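Peroxisomal catalase A (Saccharomyces cerevisiae, PDB 1A4E) breaks down hydrogen peroxide made by peroxisomal oxidases to water and oxygen with a heme cofactor, as a homotetramer, and probably protects the yeast cell from it. Local coordinates at residues 388-392 with 393-397; 205-208 with 209-213. All blocks are in the same frame, centred on the assembly; numbering follows the deposited sequence.

Contact 1: residues 388-392 with 393-397; sequences YLAND and KSYTY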
# COMPACT_ATOMS: atom_id res chain seq x y z
N TYR B 388 -20.64 1.46 17.28
CA TYR B 388 -21.23 2.75 17.58
C TYR B 388 -21.53 2.76 19.08
O TYR B 388 -21.28 1.77 19.78
CB TYR B 388 -22.53 2.94 16.75
CG TYR B 388 -23.72 2.09 17.22
CD1 TYR B 388 -23.67 0.70 17.15
CD2 TYR B 388 -24.85 2.73 17.73
CE1 TYR B 388 -24.75 -0.05 17.60
CE2 TYR B 388 -25.93 1.98 18.18
CZ TYR B 388 -25.87 0.60 18.12
OH TYR B 388 -26.93 -0.16 18.58
N LEU B 389 -22.10 3.86 19.57
CA LEU B 389 -22.44 3.96 20.98
C LEU B 389 -23.84 3.39 21.23
O LEU B 389 -24.85 4.09 21.24
CB LEU B 389 -22.35 5.43 21.41
CG LEU B 389 -21.02 6.14 21.14
CD1 LEU B 389 -21.16 7.58 21.57
CD2 LEU B 389 -19.87 5.46 21.88
N ALA B 390 -23.85 2.06 21.40
CA ALA B 390 -25.08 1.32 21.65
C ALA B 390 -25.65 1.66 23.02
O ALA B 390 -24.91 1.74 24.00
CB ALA B 390 -24.81 -0.17 21.59
N ASN B 391 -26.97 1.89 23.07
CA ASN B 391 -27.62 2.27 24.32
C ASN B 391 -27.76 1.18 25.37
O ASN B 391 -27.98 1.50 26.54
CB ASN B 391 -28.99 2.86 23.99
CG ASN B 391 -28.81 4.28 23.44
OD1 ASN B 391 -28.28 5.16 24.12
ND2 ASN B 391 -29.21 4.55 22.20
N ASP B 392 -27.60 -0.10 25.00
CA ASP B 392 -27.60 -1.18 25.97
C ASP B 392 -26.20 -1.47 26.52
O ASP B 392 -26.02 -2.31 27.40
CB ASP B 392 -28.18 -2.45 25.33
CG ASP B 392 -27.36 -3.12 24.24
OD1 ASP B 392 -26.80 -2.44 23.37
OD2 ASP B 392 -27.28 -4.35 24.26
N LYS B 393 -25.19 -0.79 25.96
CA LYS B 393 -23.81 -0.89 26.41
C LYS B 393 -23.43 0.37 27.19
O LYS B 393 -24.11 1.39 27.12
CB LYS B 393 -22.89 -1.05 25.20
CG LYS B 393 -23.15 -2.31 24.38
CD LYS B 393 -22.63 -3.57 25.07
CE LYS B 393 -21.13 -3.66 24.88
NZ LYS B 393 -20.56 -4.75 25.66
N SER B 394 -22.33 0.30 27.94
CA SER B 394 -21.87 1.42 28.75
C SER B 394 -20.58 2.05 28.22
O SER B 394 -19.70 1.34 27.74
CB SER B 394 -21.66 0.94 30.17
OG SER B 394 -21.41 2.05 31.01
N TYR B 395 -20.43 3.38 28.28
CA TYR B 395 -19.24 4.09 27.80
C TYR B 395 -18.87 5.21 28.76
O TYR B 395 -19.72 6.01 29.15
CB TYR B 395 -19.46 4.71 26.41
CG TYR B 395 -19.92 3.70 25.38
CD1 TYR B 395 -19.01 2.82 24.78
CD2 TYR B 395 -21.29 3.60 25.09
CE1 TYR B 395 -19.47 1.84 23.89
CE2 TYR B 395 -21.74 2.62 24.21
CZ TYR B 395 -20.83 1.75 23.61
OH TYR B 395 -21.29 0.79 22.73
N THR B 396 -17.59 5.27 29.16
CA THR B 396 -17.12 6.30 30.09
C THR B 396 -16.34 7.39 29.38
O THR B 396 -15.36 7.15 28.67
CB THR B 396 -16.24 5.66 31.17
OG1 THR B 396 -16.97 4.56 31.69
CG2 THR B 396 -15.89 6.62 32.30
N TYR B 397 -16.81 8.62 29.56
CA TYR B 397 -16.14 9.80 29.03
C TYR B 397 -15.68 10.58 30.25
O TYR B 397 -16.50 11.12 30.99
CB TYR B 397 -17.10 10.64 28.19
CG TYR B 397 -17.44 9.96 26.88
CD1 TYR B 397 -18.51 9.07 26.80
CD2 TYR B 397 -16.63 10.19 25.77
CE1 TYR B 397 -18.79 8.41 25.60
CE2 TYR B 397 -16.90 9.54 24.56
CZ TYR B 397 -17.98 8.66 24.49
OH TYR B 397 -18.25 8.02 23.30

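Contact 2: residues 205-208 with 209-213; sequences WSNK and NGDWH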
# COMPACT_ATOMS: atom_id res chain seq x y z
N TRP B 205 -0.54 25.52 28.12
CA TRP B 205 -0.77 24.57 29.20
C TRP B 205 -1.75 25.16 30.20
O TRP B 205 -1.72 26.36 30.48
CB TRP B 205 0.55 24.22 29.90
CG TRP B 205 1.58 23.42 29.09
CD1 TRP B 205 1.39 23.11 27.76
CD2 TRP B 205 2.77 22.94 29.56
NE1 TRP B 205 2.46 22.45 27.39
CE2 TRP B 205 3.31 22.33 28.42
CE3 TRP B 205 3.48 22.94 30.77
CZ2 TRP B 205 4.55 21.69 28.46
CZ3 TRP B 205 4.73 22.30 30.80
CH2 TRP B 205 5.27 21.68 29.66
N SER B 206 -2.65 24.33 30.73
CA SER B 206 -3.67 24.79 31.67
C SER B 206 -3.64 24.01 32.96
O SER B 206 -3.32 22.82 32.94
CB SER B 206 -5.06 24.61 31.09
OG SER B 206 -5.19 25.34 29.89
N ASN B 207 -3.94 24.65 34.10
CA ASN B 207 -4.07 23.91 35.35
C ASN B 207 -5.51 23.46 35.52
O ASN B 207 -6.37 23.75 34.67
CB ASN B 207 -3.64 24.78 36.53
CG ASN B 207 -4.44 26.04 36.82
OD1 ASN B 207 -5.62 26.19 36.53
ND2 ASN B 207 -3.79 27.00 37.48
N LYS B 208 -5.82 22.76 36.61
CA LYS B 208 -7.17 22.27 36.83
C LYS B 208 -8.22 23.32 37.13
O LYS B 208 -9.41 23.05 36.94
CB LYS B 208 -7.10 21.23 37.95
CG LYS B 208 -6.60 19.95 37.31
CD LYS B 208 -6.13 18.92 38.32
CE LYS B 208 -5.93 17.60 37.61
NZ LYS B 208 -5.19 16.66 38.44
N ASN B 209 -7.80 24.53 37.53
CA ASN B 209 -8.72 25.64 37.76
C ASN B 209 -9.13 26.39 36.49
O ASN B 209 -10.00 27.26 36.55
CB ASN B 209 -8.11 26.66 38.71
CG ASN B 209 -8.15 26.26 40.18
OD1 ASN B 209 -7.79 25.15 40.58
ND2 ASN B 209 -8.55 27.19 41.05
N GLY B 210 -8.53 26.09 35.33
CA GLY B 210 -8.86 26.77 34.10
C GLY B 210 -7.92 27.92 33.77
O GLY B 210 -8.09 28.58 32.74
N ASP B 211 -6.94 28.21 34.64
CA ASP B 211 -5.95 29.25 34.38
C ASP B 211 -4.96 28.69 33.36
O ASP B 211 -4.55 27.54 33.47
CB ASP B 211 -5.17 29.62 35.66
CG ASP B 211 -6.02 30.00 36.88
OD1 ASP B 211 -6.99 30.73 36.70
OD2 ASP B 211 -5.70 29.58 38.01
N TRP B 212 -4.58 29.47 32.35
CA TRP B 212 -3.67 28.98 31.33
C TRP B 212 -2.51 29.90 31.04
O TRP B 212 -2.56 31.11 31.29
CB TRP B 212 -4.45 28.72 30.03
CG TRP B 212 -5.08 29.95 29.37
CD1 TRP B 212 -6.29 30.43 29.78
CD2 TRP B 212 -4.54 30.69 28.35
NE1 TRP B 212 -6.53 31.46 29.01
CE2 TRP B 212 -5.53 31.65 28.14
CE3 TRP B 212 -3.39 30.67 27.56
CZ2 TRP B 212 -5.38 32.62 27.16
CZ3 TRP B 212 -3.24 31.65 26.57
CH2 TRP B 212 -4.23 32.61 26.37
N HIS B 213 -1.44 29.33 30.48
CA HIS B 213 -0.27 30.08 30.11
C HIS B 213 0.29 29.67 28.75
O HIS B 213 0.10 28.55 28.29
CB HIS B 213 0.85 29.89 31.13
CG HIS B 213 0.67 30.57 32.48
ND1 HIS B 213 -0.07 30.18 33.50
CD2 HIS B 213 1.31 31.73 32.87
CE1 HIS B 213 0.09 31.02 34.49
NE2 HIS B 213 0.92 31.95 34.10

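Contact 1: residues 388-392 with 393-397
Leu-389 sets one methyl group squarely on the phenol ring of Tyr-395, and the tight half of this short piece of loop is built around that meeting. CD2 of Leu-389 stands 3.8 Å from the centroid of the Tyr-395 ring and only 6° off its normal, a CH-pi contact over the centre of the face. The same methyl also meets the second aromatic: CD2 of Leu-389 is 3.3 Å from OH of Tyr-397, whose hydroxyl end comes in from the opposite direction and reaches CD1 as well, and Pro-19 of a second subunit packs on both Leu-389 and Tyr-397. With CG anti to the carbonyl carbon (chi1 -55°), the ring of Tyr-395 is carried back against Leu-389 and Ala-390. There the N-H of Ala-390 gives a bent hydrogen bond to OH of Tyr-395 (3.2 Å, 141° at the hydrogen), while O of Ala-390 lies at the ring edge, 3.3 Å from CE2 of Tyr-395.

The chain reverses through a type I beta turn from Ala-390 to Lys-393, closed by N of Lys-393 donating to O of Ala-390 (3.2 Å) from well above the carbonyl plane; an inverse gamma turn centred on Leu-389 precedes it.

At the turn itself the packing slackens. Asp-392 and Lys-393 run side by side, yet their charged ends stay apart, OD2 of Asp-392 lying 6.9 Å from NZ of Lys-393. The lysine chain, bent at chi2 and chi3, instead takes its ammonium to a salt bridge with Glu-385. Exposed Asn-391 turns away from the following segment, its amide nitrogen hydrogen-bonded to Thr-169 and Asp-165 of a different, third subunit.

Contact 2: residues 205-208 with 209-213
OD1 of Asn-207 takes N-H groups from two residues of the segment that follows it. Asp-211 N donates to OD1 of Asn-207 at 3.1 Å, from above the plane of the amide carbonyl, and Asn-209 N adds a weak, bent bond to the same OD1 at 2.9 Å. The side chain reaches these donors because CG sits between its own backbone N and carbonyl carbon (chi1 63°), folding the amide back over the turn. Its other end works too: ND2 of Asn-207 gives a nearly straight bond to OD2 of Asp-211 (3.3 Å, 167°), with the acceptor in the amide plane and the carboxylate oxygen met on its anti side. The two planar groups are turned 69° against each other. ND2 also donates to the carbonyl of Asp-74, so both ends of the amide are engaged and its rotation should be fixed.

The backbone carries the rest. Gly-210 N closes a type I beta turn onto Asn-207 O, and Gly-210, with its positive phi, takes the backbone through a conformation that glycine adopts easily. Asn-207 N then bonds to Asp-211 O at 3.0 Å. Farther along, Ser-206 OG rests on CB of Trp-212 across a non-hydrogen-bonded pair, and Trp-205 and His-213 exchange two N-H···O bonds, the antiparallel pairing of a beta hairpin, strands 203-206 and 212-221, closed by a type I turn with a G1 beta bulge at Gly-210.

In the fold
Both contacts show a chain reversing through a type I beta turn, but they serve different surroundings. Contact 2 belongs to a hairpin of the antiparallel sheet, and no other subunit touches its two segments; contact 1 lies in the long loop between helix 332-348 and strand 411-418 and meets two neighbouring subunits of the tetramer. The centres of contacts 1 and 2 are about 30 Å apart, and the nearest atoms of contacts 1 and 2 about 14 Å apart, without touching. Neither includes an annotated active-site residue. The side chain of Trp-205 in contact 2 is about 13 Å from a bound heme. The centre of contact 2 lies about 26 Å from the centre of the chain, that of contact 1 about 37 Å.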